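Local coordinates for protein protease VP4 (Blotched snakehead virus, PDB 2GEF) that cleaves peptide bonds as a birnavirus serine protease with a serine/lysine catalytic dyad, and probably processes the viral polyprotein from which it derives, at residues A[67-70]-A[71-75]; A[137-140]-A[141-145]. All blocks are in the same frame, centred on the assembly; numbering follows the deposited sequence.

Interaction 1 (A[67-70]-A[71-75]); sequences YALT and GDDHK
A beta hairpin brings Thr70 against Asp72 and His74, and Tyr67 and Leu69 against Lys75. It joins antiparallel strands 67-69 and 75-77. Leu69 and Lys75 form a non-hydrogen-bonded pair, with their side chains on one face of the sheet. Next to this pair, Thr70 N donates to His74 O at 3.0 Å, with an N-H...O angle of 167°. Leu69 CA makes a weaker C-H...O contact with the same oxygen.

The chain reverses through a type I beta turn from Thr70 to Asp73 with a G1 beta bulge. Asp73 takes the left-handed backbone conformation of the bulge. Asp73 N donates to Thr70 O at 3.1 Å, coming from above the carbonyl plane. The Thr70 hydroxyl braces the inside of the turn. Its OG1 sits between the backbone N and the carbonyl carbon (chi1 72°), which turns it toward the loop. Thr70 OG1 donates to Asp72 OD1 at 2.7 Å, nearly along the C-O axis of the carboxylate. Thr70 OG1 accepts His74 N at 2.9 Å through a more bent bond. The carboxylate of Asp72 is also held by Thr100 N and Arg101 N, and His74 ND1 is bonded to Asp103. These bonds tie the turn to residues 100-103.

On the strand pair, Lys75 lies alongside Leu69, with Lys75 CG 4.1 Å from Leu69 CD2. The same CG lies over one face of the Tyr67 ring, toward its rim. The lysine chain bends at its last torsion (chi4 -94°). Lys75 NZ stands 4.4 Å from the centroid of the Tyr67 ring, an off-centre cation-pi contact.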
ATOM      1  N   TYR A  67       5.104  14.359  -4.497  1.00 16.92           N
ATOM      2  CA  TYR A  67       3.847  13.698  -5.008  1.00 16.62           C
ATOM      3  C   TYR A  67       4.191  13.072  -6.382  1.00 18.33           C
ATOM      4  O   TYR A  67       5.194  13.525  -7.087  1.00 17.96           O
ATOM      5  CB  TYR A  67       2.632  14.671  -5.130  1.00 17.54           C
ATOM      6  CG  TYR A  67       2.830  15.758  -6.142  1.00 18.28           C
ATOM      7  CD1 TYR A  67       2.754  15.484  -7.523  1.00 23.97           C
ATOM      8  CD2 TYR A  67       3.214  16.969  -5.781  1.00 18.34           C
ATOM      9  CE1 TYR A  67       3.004  16.443  -8.478  1.00 22.44           C
ATOM     10  CE2 TYR A  67       3.441  17.996  -6.745  1.00 22.79           C
ATOM     11  CZ  TYR A  67       3.343  17.713  -8.086  1.00 23.11           C
ATOM     12  OH  TYR A  67       3.550  18.682  -9.042  1.00 23.76           O
ATOM     13  N   ALA A  68       3.428  12.043  -6.763  1.00 15.77           N
ATOM     14  CA  ALA A  68       3.481  11.524  -8.122  1.00 16.45           C
ATOM     15  C   ALA A  68       2.177  11.901  -8.789  1.00 17.01           C
ATOM     16  O   ALA A  68       1.123  12.113  -8.075  1.00 18.65           O
ATOM     17  CB  ALA A  68       3.669   9.978  -8.148  1.00 18.76           C
ATOM     18  N   LEU A  69       2.204  12.003 -10.120  1.00 14.23           N
ATOM     19  CA  LEU A  69       0.989  12.193 -10.856  1.00 14.99           C
ATOM     20  C   LEU A  69       0.365  10.820 -11.183  1.00 17.52           C
ATOM     21  O   LEU A  69       1.058   9.791 -11.347  1.00 18.12           O
ATOM     22  CB  LEU A  69       1.086  13.246 -12.041  1.00 15.37           C
ATOM     23  CG  LEU A  69       1.539  14.711 -11.841  1.00 14.89           C
ATOM     24  CD1 LEU A  69       1.769  15.561 -13.127  1.00 11.72           C
ATOM     25  CD2 LEU A  69       0.611  15.585 -10.888  1.00 11.90           C
ATOM     26  N   THR A  70      -0.964  10.776 -11.046  1.00 17.66           N
ATOM     27  CA  THR A  70      -1.788   9.667 -11.514  1.00 18.02           C
ATOM     28  C   THR A  70      -2.014   9.809 -13.020  1.00 16.02           C
ATOM     29  O   THR A  70      -1.494  10.678 -13.660  1.00 16.32           O
ATOM     30  CB  THR A  70      -3.151   9.649 -10.819  1.00 17.02           C
ATOM     31  OG1 THR A  70      -3.877  10.756 -11.361  1.00 23.09           O
ATOM     32  CG2 THR A  70      -3.004   9.853  -9.311  1.00 14.38           C
ATOM     33  N   GLY A  71      -2.617   8.820 -13.602  1.00 17.92           N
ATOM     34  CA  GLY A  71      -2.718   8.783 -15.093  1.00 19.17           C
ATOM     35  C   GLY A  71      -3.732   9.781 -15.650  1.00 21.12           C
ATOM     36  O   GLY A  71      -3.717  10.035 -16.847  1.00 21.97           O
ATOM     37  N   ASP A  72      -4.612  10.334 -14.793  1.00 20.04           N
ATOM     38  CA  ASP A  72      -5.419  11.489 -15.123  1.00 19.00           C
ATOM     39  C   ASP A  72      -4.926  12.755 -14.353  1.00 20.26           C
ATOM     40  O   ASP A  72      -5.748  13.611 -14.085  1.00 21.70           O
ATOM     41  CB  ASP A  72      -6.925  11.218 -14.780  1.00 17.00           C
ATOM     42  CG  ASP A  72      -7.171  10.638 -13.370  1.00 17.19           C
ATOM     43  OD1 ASP A  72      -6.222  10.273 -12.624  1.00 18.42           O
ATOM     44  OD2 ASP A  72      -8.337  10.499 -12.960  1.00 14.45           O
ATOM     45  N   ASP A  73      -3.661  12.862 -13.933  1.00 17.29           N
ATOM     46  CA  ASP A  73      -3.109  14.133 -13.511  1.00 17.93           C
ATOM     47  C   ASP A  73      -3.468  14.623 -12.131  1.00 19.79           C
ATOM     48  O   ASP A  73      -3.381  15.826 -11.863  1.00 19.20           O
ATOM     49  CB  ASP A  73      -3.400  15.269 -14.483  1.00 18.92           C
ATOM     50  CG  ASP A  73      -2.426  15.271 -15.692  1.00 24.48           C
ATOM     51  OD1 ASP A  73      -1.227  15.070 -15.454  1.00 26.51           O
ATOM     52  OD2 ASP A  73      -2.870  15.468 -16.862  1.00 33.80           O
ATOM     53  N   HIS A  74      -3.909  13.702 -11.288  1.00 18.59           N
ATOM     54  CA  HIS A  74      -4.126  13.934  -9.875  1.00 18.00           C
ATOM     55  C   HIS A  74      -2.857  13.760  -9.100  1.00 18.57           C
ATOM     56  O   HIS A  74      -1.894  13.203  -9.615  1.00 19.20           O
ATOM     57  CB  HIS A  74      -5.221  13.012  -9.398  1.00 13.52           C
ATOM     58  CG  HIS A  74      -6.523  13.502  -9.824  1.00 16.23           C
ATOM     59  ND1 HIS A  74      -7.163  14.536  -9.186  1.00 15.43           N
ATOM     60  CD2 HIS A  74      -7.259  13.222 -10.926  1.00 19.24           C
ATOM     61  CE1 HIS A  74      -8.264  14.836  -9.854  1.00 18.76           C
ATOM     62  NE2 HIS A  74      -8.342  14.055 -10.913  1.00 14.00           N
ATOM     63  N   LYS A  75      -2.876  14.212  -7.861  1.00 18.39           N
ATOM     64  CA  LYS A  75      -1.701  13.957  -6.957  1.00 18.61           C
ATOM     65  C   LYS A  75      -1.865  12.870  -5.927  1.00 18.88           C
ATOM     66  O   LYS A  75      -2.951  12.658  -5.308  1.00 17.29           O
ATOM     67  CB  LYS A  75      -1.274  15.285  -6.254  1.00 16.98           C
ATOM     68  CG  LYS A  75      -1.204  16.357  -7.338  1.00 15.19           C
ATOM     69  CD  LYS A  75      -1.400  17.714  -6.804  1.00 22.81           C
ATOM     70  CE  LYS A  75      -1.508  18.767  -7.910  1.00 28.34           C
ATOM     71  NZ  LYS A  75      -0.203  19.378  -8.189  1.00 25.88           N
TER

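Interaction 2 (A[137-140]-A[141-145])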
ATOM      1  N   SER A 137       1.710   0.231  -5.603  1.00  8.51           N
ATOM      2  CA  SER A 137       0.600   0.776  -4.830  1.00  7.88           C
ATOM      3  C   SER A 137      -0.639   0.950  -5.648  1.00  7.72           C
ATOM      4  O   SER A 137      -1.672   1.353  -5.124  1.00  8.82           O
ATOM      5  CB  SER A 137       0.958   2.156  -4.276  1.00  8.43           C
ATOM      6  OG  SER A 137       1.251   3.111  -5.295  1.00  7.02           O
ATOM      7  N   SER A 138      -0.557   0.671  -6.945  1.00  6.40           N
ATOM      8  CA  SER A 138      -1.597   1.057  -7.870  1.00  6.49           C
ATOM      9  C   SER A 138      -2.913   0.427  -7.560  1.00  5.87           C
ATOM     10  O   SER A 138      -3.910   1.076  -7.785  1.00  5.02           O
ATOM     11  CB  SER A 138      -1.185   0.828  -9.371  1.00  7.17           C
ATOM     12  OG  SER A 138      -0.003   1.613  -9.649  1.00  5.54           O
ATOM     13  N   ILE A 139      -2.934  -0.846  -7.164  1.00  5.65           N
ATOM     14  CA  ILE A 139      -4.128  -1.460  -6.767  1.00  6.76           C
ATOM     15  C   ILE A 139      -4.749  -0.743  -5.546  1.00  9.00           C
ATOM     16  O   ILE A 139      -5.909  -0.423  -5.609  1.00  6.94           O
ATOM     17  CB  ILE A 139      -3.911  -2.803  -6.416  1.00  8.08           C
ATOM     18  CG1 ILE A 139      -3.477  -3.672  -7.698  1.00 11.48           C
ATOM     19  CG2 ILE A 139      -5.219  -3.404  -5.893  1.00 10.16           C
ATOM     20  CD1 ILE A 139      -3.273  -5.200  -7.230  1.00 14.86           C
ATOM     21  N   ALA A 140      -3.974  -0.492  -4.456  1.00  9.69           N
ATOM     22  CA  ALA A 140      -4.447   0.325  -3.297  1.00 10.60           C
ATOM     23  C   ALA A 140      -5.023   1.725  -3.689  1.00 10.75           C
ATOM     24  O   ALA A 140      -6.092   2.220  -3.259  1.00 11.89           O
ATOM     25  CB  ALA A 140      -3.202   0.476  -2.292  1.00  9.35           C
ATOM     26  N   LEU A 141      -4.241   2.456  -4.446  1.00  9.22           N
ATOM     27  CA  LEU A 141      -4.815   3.711  -5.069  1.00  7.92           C
ATOM     28  C   LEU A 141      -6.169   3.676  -5.607  1.00  4.56           C
ATOM     29  O   LEU A 141      -7.007   4.512  -5.316  1.00  3.90           O
ATOM     30  CB  LEU A 141      -3.892   4.204  -6.212  1.00  7.63           C
ATOM     31  CG  LEU A 141      -2.514   4.557  -5.630  1.00  6.90           C
ATOM     32  CD1 LEU A 141      -1.449   5.203  -6.608  1.00  9.20           C
ATOM     33  CD2 LEU A 141      -2.548   5.190  -4.278  1.00  5.80           C
ATOM     34  N   ALA A 142      -6.327   2.797  -6.550  1.00  6.05           N
ATOM     35  CA  ALA A 142      -7.631   2.403  -7.143  1.00  9.01           C
ATOM     36  C   ALA A 142      -8.747   2.088  -6.174  1.00  7.89           C
ATOM     37  O   ALA A 142      -9.841   2.595  -6.274  1.00  6.56           O
ATOM     38  CB  ALA A 142      -7.487   1.178  -8.029  1.00  9.18           C
ATOM     39  N   LEU A 143      -8.533   1.075  -5.373  1.00  9.12           N
ATOM     40  CA  LEU A 143      -9.595   0.719  -4.391  1.00  8.77           C
ATOM     41  C   LEU A 143      -9.857   1.981  -3.499  1.00 11.34           C
ATOM     42  O   LEU A 143     -11.028   2.273  -3.164  1.00 12.12           O
ATOM     43  CB  LEU A 143      -9.107  -0.490  -3.573  1.00  7.66           C
ATOM     44  CG  LEU A 143      -8.844  -1.601  -4.597  1.00  7.61           C
ATOM     45  CD1 LEU A 143      -8.534  -2.852  -3.822  1.00 17.91           C
ATOM     46  CD2 LEU A 143     -10.122  -1.936  -5.141  1.00  5.28           C
ATOM     47  N   ALA A 144      -8.801   2.740  -3.126  1.00  9.21           N
ATOM     48  CA  ALA A 144      -8.978   3.805  -2.116  1.00  8.66           C
ATOM     49  C   ALA A 144      -9.696   4.943  -2.762  1.00  7.33           C
ATOM     50  O   ALA A 144     -10.399   5.645  -2.121  1.00  7.33           O
ATOM     51  CB  ALA A 144      -7.676   4.273  -1.468  1.00  6.10           C
ATOM     52  N   SER A 145      -9.513   5.119  -4.040  1.00  8.69           N
ATOM     53  CA  SER A 145     -10.202   6.162  -4.736  1.00 11.44           C
ATOM     54  C   SER A 145     -11.702   5.757  -5.004  1.00 13.64           C
ATOM     55  O   SER A 145     -12.495   6.600  -5.371  1.00 12.82           O
ATOM     56  CB  SER A 145      -9.516   6.449  -6.114  1.00 11.05           C
ATOM     57  OG  SER A 145     -10.147   5.501  -7.011  1.00 15.75           O
TER
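Successive i to i+4 backbone bonds join 137-140 to 141-145 in the first turns of helix 138-146. Leu141 N reaches Ser137 O at 2.9 Å, and Leu143 N reaches Ile139 O at 3.0 Å; both are nearly straight. Ala142 N bonds to Ser138 O at 3.2 Å. Ala144 N bonds to Ala140 O at 2.8 Å, with a more bent N-H...O angle of 147°.

Ile139 and Leu143 lie side by side one turn apart. With CG1 beside the backbone N (chi1 -66°), the Ile139 CG2 branch lies along the helix and meets Leu143 CD1 at 3.9 Å. Both side chains pack on Tyr155 of strand 154-160 and on helix 200-209. The helix starts two residues after Ser136, the catalytic nucleophile, and is buried in the core. The methyl groups of Ala140 and Ala144 touch Ala31 of strand 31-38, and Ala140 also touches Phe33.

Leu141 folds back over the start of the helix. Leu141 CD1 lies 3.7 Å from Ser137 OG, a van der Waals contact of methyl and hydroxyl. Leu141 and Ser137 also touch Phe96. Ser138 OG bonds back to Gln135 O, just ahead of the nucleophile. Ser145 OG donates to Ala142 O at 3.0 Å.

Overall arrangement
Interaction 1 comes first along the chain, and interaction 2 follows more than sixty residues later. Their centres are 12 Å apart and their nearest atoms about 6 Å apart, without touching. Both lie on the same side of the chain's centre. The centre of interaction 1 lies about 16 Å from the centre of the chain, that of interaction 2 about 8 Å. The hairpin belongs to the mixed sheet that includes strands 31-38 and 104-109. Helix 138-146 packs against strand 31-38 of the same sheet. Phe96 and Thr100 touch residues of both contacts, so the chain around them lies between hairpin and helix. Interaction 2 adjoins the catalytic Ser136, whereas interaction 1 is away from the dyad.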